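Local coordinates for protein minor fimbrium subunit Mfa5 (Porphyromonas gingivalis ATCC 33277, PDB 6TO1) that serves as an accessory subunit of the minor fimbriae, the surface pili through which the bacterium forms biofilms and adheres to host cells and other oral bacteria, at residues I404-A418 and T449-S461. Sequence-based numbering, arbitrary orientation. Where two conformers were deposited one is given.
Sequences INIGIQRGEVTDFVA and TKKLTWTTGTILS
V413 and W454 form the central hydrogen-bonded pair of an antiparallel ladder, V413 N to W454 O 2.9 Å and W454 N to V413 O 2.8 Å, and D415 with L452, the next hydrogen-bonded pair, repeats the pattern beyond the non-hydrogen-bonded pair T414 and T453. T456 N to G411 O and V417 N to K450 O extend the bonding at the two ends. Around G457 direct backbone bonding between the segments lapses, and water 2 accepts from both G411 N and G457 N. Past this break I459 O takes two donors, G407 N at 2.8 Å and I408 N at 3.0 Å, so one residue faces two: a classic beta bulge.

Among the side chains, K451 runs fully extended beside F416, its CG 3.8 Å from the F416 ring centroid in a CH-pi contact over one face, while T449 O lies at the ring's edge. With CG anti to the carbonyl carbon (chi1 -72°), F416 leans toward this lysine. On the other face of the sheet, V413 CG2 lies 3.7 Å from W454 CE3, and T456 CG2 sits above the centre of the indole ring; N440 O accepts from W454 NE1.

Polar groups secure both extremities. S461 OG donates to I404 O at 2.8 Å, in the carbonyl plane; K450 NZ reaches A418 O at 3.1 Å from well above the plane of the A418 carbonyl, and also bonds F421 O.

V413, D415, L452 and W454 point toward strands 110-119 and 463-473 of a second antiparallel sheet, the face-to-face layering of a beta-sandwich, in which strands 408-417 and 451-455 are central neighbours of one sheet.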
loop_
_atom_site.group_PDB
_atom_site.type_symbol
_atom_site.label_atom_id
_atom_site.label_comp_id
_atom_site.label_asym_id
_atom_site.label_seq_id
_atom_site.Cartn_x
_atom_site.Cartn_y
_atom_site.Cartn_z
ATOM N N ILE A 404 -5.635 -1.930 1.297
ATOM C CA ILE A 404 -5.316 -1.353 0.004
ATOM C C ILE A 404 -4.313 -2.251 -0.723
ATOM O O ILE A 404 -3.279 -2.644 -0.171
ATOM C CB ILE A 404 -4.785 0.072 0.186
ATOM C CG1 ILE A 404 -5.816 0.985 0.857
ATOM C CG2 ILE A 404 -4.354 0.654 -1.156
ATOM C CD1 ILE A 404 -7.134 1.117 0.063
ATOM N N ASN A 405 -4.620 -2.575 -1.978
ATOM C CA ASN A 405 -3.875 -3.571 -2.740
ATOM C C ASN A 405 -2.642 -2.997 -3.424
ATOM O O ASN A 405 -1.624 -3.688 -3.534
ATOM C CB ASN A 405 -4.803 -4.214 -3.786
ATOM C CG ASN A 405 -4.116 -5.288 -4.621
ATOM O OD1 ASN A 405 -3.527 -6.233 -4.091
ATOM N ND2 ASN A 405 -4.211 -5.154 -5.940
ATOM N N ILE A 406 -2.716 -1.761 -3.896
ATOM C CA ILE A 406 -1.633 -1.142 -4.657
ATOM C C ILE A 406 -0.915 -0.121 -3.787
ATOM O O ILE A 406 -1.548 0.719 -3.135
ATOM C CB ILE A 406 -2.148 -0.464 -5.933
ATOM C CG1 ILE A 406 -2.889 -1.424 -6.857
ATOM C CG2 ILE A 406 -0.974 0.207 -6.672
ATOM C CD1 ILE A 406 -2.103 -2.570 -7.327
ATOM N N GLY A 407 0.413 -0.163 -3.806
ATOM C CA GLY A 407 1.193 0.809 -3.073
ATOM C C GLY A 407 1.625 1.961 -3.955
ATOM O O GLY A 407 1.530 3.121 -3.563
ATOM N N ILE A 408 2.092 1.634 -5.163
ATOM C CA ILE A 408 2.509 2.608 -6.169
ATOM C C ILE A 408 1.820 2.262 -7.487
ATOM O O ILE A 408 1.925 1.126 -7.966
ATOM C CB ILE A 408 4.047 2.598 -6.340
ATOM C CG1 ILE A 408 4.701 3.193 -5.088
ATOM C CG2 ILE A 408 4.461 3.267 -7.609
ATOM C CD1 ILE A 408 6.169 2.787 -4.977
ATOM N N GLN A 409 1.109 3.238 -8.072
ATOM C CA GLN A 409 0.423 2.994 -9.341
ATOM C C GLN A 409 1.361 3.140 -10.530
ATOM O O GLN A 409 1.220 2.423 -11.523
ATOM C CB GLN A 409 -0.755 3.952 -9.502
ATOM C CG GLN A 409 -1.780 3.825 -8.395
ATOM C CD GLN A 409 -3.042 4.615 -8.675
ATOM O OE1 GLN A 409 -3.096 5.412 -9.611
ATOM N NE2 GLN A 409 -4.072 4.377 -7.872
ATOM N N ARG A 410 2.280 4.100 -10.448
ATOM C CA ARG A 410 3.267 4.422 -11.469
ATOM C C ARG A 410 4.514 4.846 -10.714
ATOM O O ARG A 410 4.407 5.530 -9.696
ATOM C CB ARG A 410 2.819 5.578 -12.373
ATOM C CG ARG A 410 1.641 5.267 -13.278
ATOM C CD ARG A 410 2.047 4.305 -14.367
ATOM N NE ARG A 410 1.027 4.186 -15.406
ATOM C CZ ARG A 410 -0.017 3.381 -15.326
ATOM N NH1 ARG A 410 -0.189 2.637 -14.252
ATOM N NH2 ARG A 410 -0.886 3.313 -16.326
ATOM N N GLY A 411 5.688 4.492 -11.225
ATOM C CA GLY A 411 6.897 5.002 -10.630
ATOM C C GLY A 411 8.024 5.100 -11.641
ATOM O O GLY A 411 8.164 4.251 -12.530
ATOM N N GLU A 412 8.819 6.147 -11.503
ATOM C CA GLU A 412 10.003 6.338 -12.323
ATOM C C GLU A 412 11.155 6.725 -11.409
ATOM O O GLU A 412 11.064 7.707 -10.667
ATOM C CB GLU A 412 9.796 7.400 -13.389
ATOM C CG GLU A 412 11.038 7.498 -14.279
ATOM C CD GLU A 412 10.833 8.411 -15.447
ATOM O OE1 GLU A 412 10.183 7.974 -16.415
ATOM O OE2 GLU A 412 11.317 9.558 -15.380
ATOM N N VAL A 413 12.202 5.912 -11.431
ATOM C CA VAL A 413 13.440 6.191 -10.725
ATOM C C VAL A 413 14.463 6.658 -11.745
ATOM O O VAL A 413 14.726 5.957 -12.724
ATOM C CB VAL A 413 13.946 4.946 -9.995
ATOM C CG1 VAL A 413 15.346 5.199 -9.401
ATOM C CG2 VAL A 413 12.963 4.522 -8.901
ATOM N N THR A 414 15.033 7.832 -11.514
ATOM C CA THR A 414 16.158 8.340 -12.289
ATOM C C THR A 414 17.392 8.229 -11.398
ATOM O O THR A 414 17.362 8.646 -10.231
ATOM C CB THR A 414 15.929 9.781 -12.732
ATOM O OG1 THR A 414 15.673 10.580 -11.568
ATOM C CG2 THR A 414 14.756 9.858 -13.705
ATOM N N ASP A 415 18.490 7.709 -11.963
ATOM C CA ASP A 415 19.697 7.392 -11.208
ATOM C C ASP A 415 20.880 7.757 -12.095
ATOM O O ASP A 415 21.101 7.109 -13.117
ATOM C CB ASP A 415 19.694 5.911 -10.841
ATOM C CG ASP A 415 20.976 5.445 -10.173
ATOM O OD1 ASP A 415 21.735 6.253 -9.617
ATOM O OD2 ASP A 415 21.190 4.217 -10.185
ATOM N N PHE A 416 21.569 8.833 -11.738
ATOM C CA PHE A 416 22.725 9.336 -12.476
ATOM C C PHE A 416 23.963 8.756 -11.809
ATOM O O PHE A 416 24.274 9.094 -10.664
ATOM C CB PHE A 416 22.762 10.861 -12.463
ATOM C CG PHE A 416 21.699 11.523 -13.321
ATOM C CD1 PHE A 416 21.915 11.765 -14.664
ATOM C CD2 PHE A 416 20.492 11.914 -12.760
ATOM C CE1 PHE A 416 20.943 12.386 -15.437
ATOM C CE2 PHE A 416 19.524 12.523 -13.527
ATOM C CZ PHE A 416 19.756 12.776 -14.853
ATOM N N VAL A 417 24.672 7.884 -12.520
ATOM C CA VAL A 417 25.901 7.314 -11.981
ATOM C C VAL A 417 26.994 8.370 -11.937
ATOM O O VAL A 417 27.123 9.203 -12.840
ATOM C CB VAL A 417 26.325 6.084 -12.807
ATOM C CG1 VAL A 417 27.593 5.504 -12.266
ATOM C CG2 VAL A 417 25.197 5.050 -12.786
ATOM N N ALA A 418 27.764 8.358 -10.858
ATOM C CA ALA A 418 28.676 9.443 -10.561
ATOM C C ALA A 418 29.973 9.326 -11.363
ATOM O O ALA A 418 30.322 8.248 -11.871
ATOM C CB ALA A 418 29.021 9.465 -9.074
ATOM N N THR A 449 24.775 10.477 -20.639
ATOM C CA THR A 449 24.560 11.086 -19.337
ATOM C C THR A 449 24.757 10.100 -18.194
ATOM O O THR A 449 24.648 10.498 -17.028
ATOM C CB THR A 449 23.150 11.685 -19.256
ATOM O OG1 THR A 449 22.172 10.672 -19.517
ATOM C CG2 THR A 449 22.984 12.796 -20.269
ATOM N N LYS A 450 25.019 8.832 -18.507
ATOM C CA LYS A 450 25.175 7.769 -17.518
ATOM C C LYS A 450 23.958 7.717 -16.604
ATOM O O LYS A 450 24.063 7.596 -15.389
ATOM C CB LYS A 450 26.458 7.952 -16.718
ATOM C CG LYS A 450 27.713 7.842 -17.585
ATOM C CD LYS A 450 28.948 8.319 -16.819
ATOM C CE LYS A 450 29.294 7.356 -15.694
ATOM N NZ LYS A 450 30.490 7.801 -14.950
ATOM N N LYS A 451 22.786 7.789 -17.222
ATOM C CA LYS A 451 21.528 7.913 -16.501
ATOM C C LYS A 451 20.735 6.628 -16.666
ATOM O O LYS A 451 20.438 6.216 -17.789
ATOM C CB LYS A 451 20.726 9.109 -17.009
ATOM C CG LYS A 451 19.403 9.333 -16.259
ATOM C CD LYS A 451 18.543 10.339 -16.998
ATOM C CE LYS A 451 17.272 10.664 -16.237
ATOM N NZ LYS A 451 16.442 11.594 -17.050
ATOM N N LEU A 452 20.386 6.000 -15.550
ATOM C CA LEU A 452 19.466 4.872 -15.557
ATOM C C LEU A 452 18.073 5.426 -15.275
ATOM O O LEU A 452 17.905 6.248 -14.366
ATOM C CB LEU A 452 19.852 3.826 -14.512
ATOM C CG LEU A 452 21.144 3.056 -14.787
ATOM C CD1 LEU A 452 21.652 2.437 -13.482
ATOM C CD2 LEU A 452 20.929 2.004 -15.848
ATOM N N THR A 453 17.099 5.040 -16.097
ATOM C CA THR A 453 15.705 5.378 -15.861
ATOM C C THR A 453 14.929 4.081 -15.719
ATOM O O THR A 453 14.840 3.283 -16.663
ATOM C CB THR A 453 15.140 6.251 -16.978
ATOM O OG1 THR A 453 15.949 7.429 -17.108
ATOM C CG2 THR A 453 13.710 6.689 -16.650
ATOM N N TRP A 454 14.385 3.872 -14.534
ATOM C CA TRP A 454 13.693 2.651 -14.166
ATOM C C TRP A 454 12.200 2.960 -14.098
ATOM O O TRP A 454 11.770 3.758 -13.270
ATOM C CB TRP A 454 14.201 2.150 -12.818
ATOM C CG TRP A 454 13.470 0.976 -12.238
ATOM C CD1 TRP A 454 12.697 0.055 -12.896
ATOM C CD2 TRP A 454 13.478 0.588 -10.866
ATOM N NE1 TRP A 454 12.224 -0.880 -12.004
ATOM C CE2 TRP A 454 12.677 -0.566 -10.749
ATOM C CE3 TRP A 454 14.074 1.124 -9.716
ATOM C CZ2 TRP A 454 12.469 -1.208 -9.528
ATOM C CZ3 TRP A 454 13.888 0.482 -8.510
ATOM C CH2 TRP A 454 13.077 -0.671 -8.422
ATOM N N THR A 455 11.431 2.331 -14.975
ATOM C CA THR A 455 9.975 2.438 -14.976
ATOM C C THR A 455 9.454 1.273 -14.152
ATOM O O THR A 455 9.603 0.110 -14.542
ATOM C CB THR A 455 9.435 2.400 -16.408
ATOM O OG1 THR A 455 9.911 3.553 -17.109
ATOM C CG2 THR A 455 7.909 2.404 -16.402
ATOM N N THR A 456 8.846 1.570 -12.998
ATOM C CA THR A 456 8.592 0.482 -12.067
ATOM C C THR A 456 7.335 -0.306 -12.400
ATOM O O THR A 456 7.253 -1.484 -12.047
ATOM C CB THR A 456 8.465 1.013 -10.624
ATOM O OG1 THR A 456 7.303 1.848 -10.515
ATOM C CG2 THR A 456 9.679 1.779 -10.244
ATOM N N GLY A 457 6.355 0.319 -13.031
ATOM C CA GLY A 457 5.034 -0.259 -13.130
ATOM C C GLY A 457 4.346 -0.152 -11.769
ATOM O O GLY A 457 4.808 0.507 -10.845
ATOM N N THR A 458 3.209 -0.819 -11.670
ATOM C CA THR A 458 2.506 -0.887 -10.400
ATOM C C THR A 458 3.253 -1.784 -9.419
ATOM O O THR A 458 3.715 -2.869 -9.775
ATOM C CB THR A 458 1.082 -1.430 -10.620
ATOM O OG1 THR A 458 0.322 -0.481 -11.373
ATOM C CG2 THR A 458 0.414 -1.673 -9.277
ATOM N N ILE A 459 3.371 -1.321 -8.172
ATOM C CA ILE A 459 3.950 -2.095 -7.087
ATOM C C ILE A 459 2.872 -2.288 -6.030
ATOM O O ILE A 459 2.291 -1.309 -5.553
ATOM C CB ILE A 459 5.170 -1.393 -6.467
ATOM C CG1 ILE A 459 6.250 -1.118 -7.514
ATOM C CG2 ILE A 459 5.755 -2.262 -5.342
ATOM C CD1 ILE A 459 6.763 -2.358 -8.176
ATOM N N LEU A 460 2.616 -3.540 -5.660
ATOM C CA LEU A 460 1.594 -3.834 -4.667
ATOM C C LEU A 460 2.019 -3.388 -3.268
ATOM O O LEU A 460 3.189 -3.106 -2.987
ATOM C CB LEU A 460 1.306 -5.336 -4.641
ATOM C CG LEU A 460 0.896 -5.940 -5.970
ATOM C CD1 LEU A 460 0.523 -7.406 -5.826
ATOM C CD2 LEU A 460 -0.289 -5.188 -6.544
ATOM N N SER A 461 1.041 -3.338 -2.368
ATOM C CA SER A 461 1.326 -3.031 -0.975
ATOM C C SER A 461 2.092 -4.177 -0.322
ATOM O O SER A 461 2.156 -5.297 -0.839
ATOM C CB SER A 461 0.007 -2.748 -0.237
ATOM O OG SER A 461 -0.811 -3.903 -0.312
HETATM O O HOH W 1 -1.707 -6.489 -2.444
HETATM O O HOH W 2 5.488 3.089 -13.840
HETATM O O HOH W 3 8.654 5.874 -16.486
HETATM O O HOH W 4 25.593 10.734 -14.569
HETATM O O HOH W 5 29.228 10.697 -14.480
#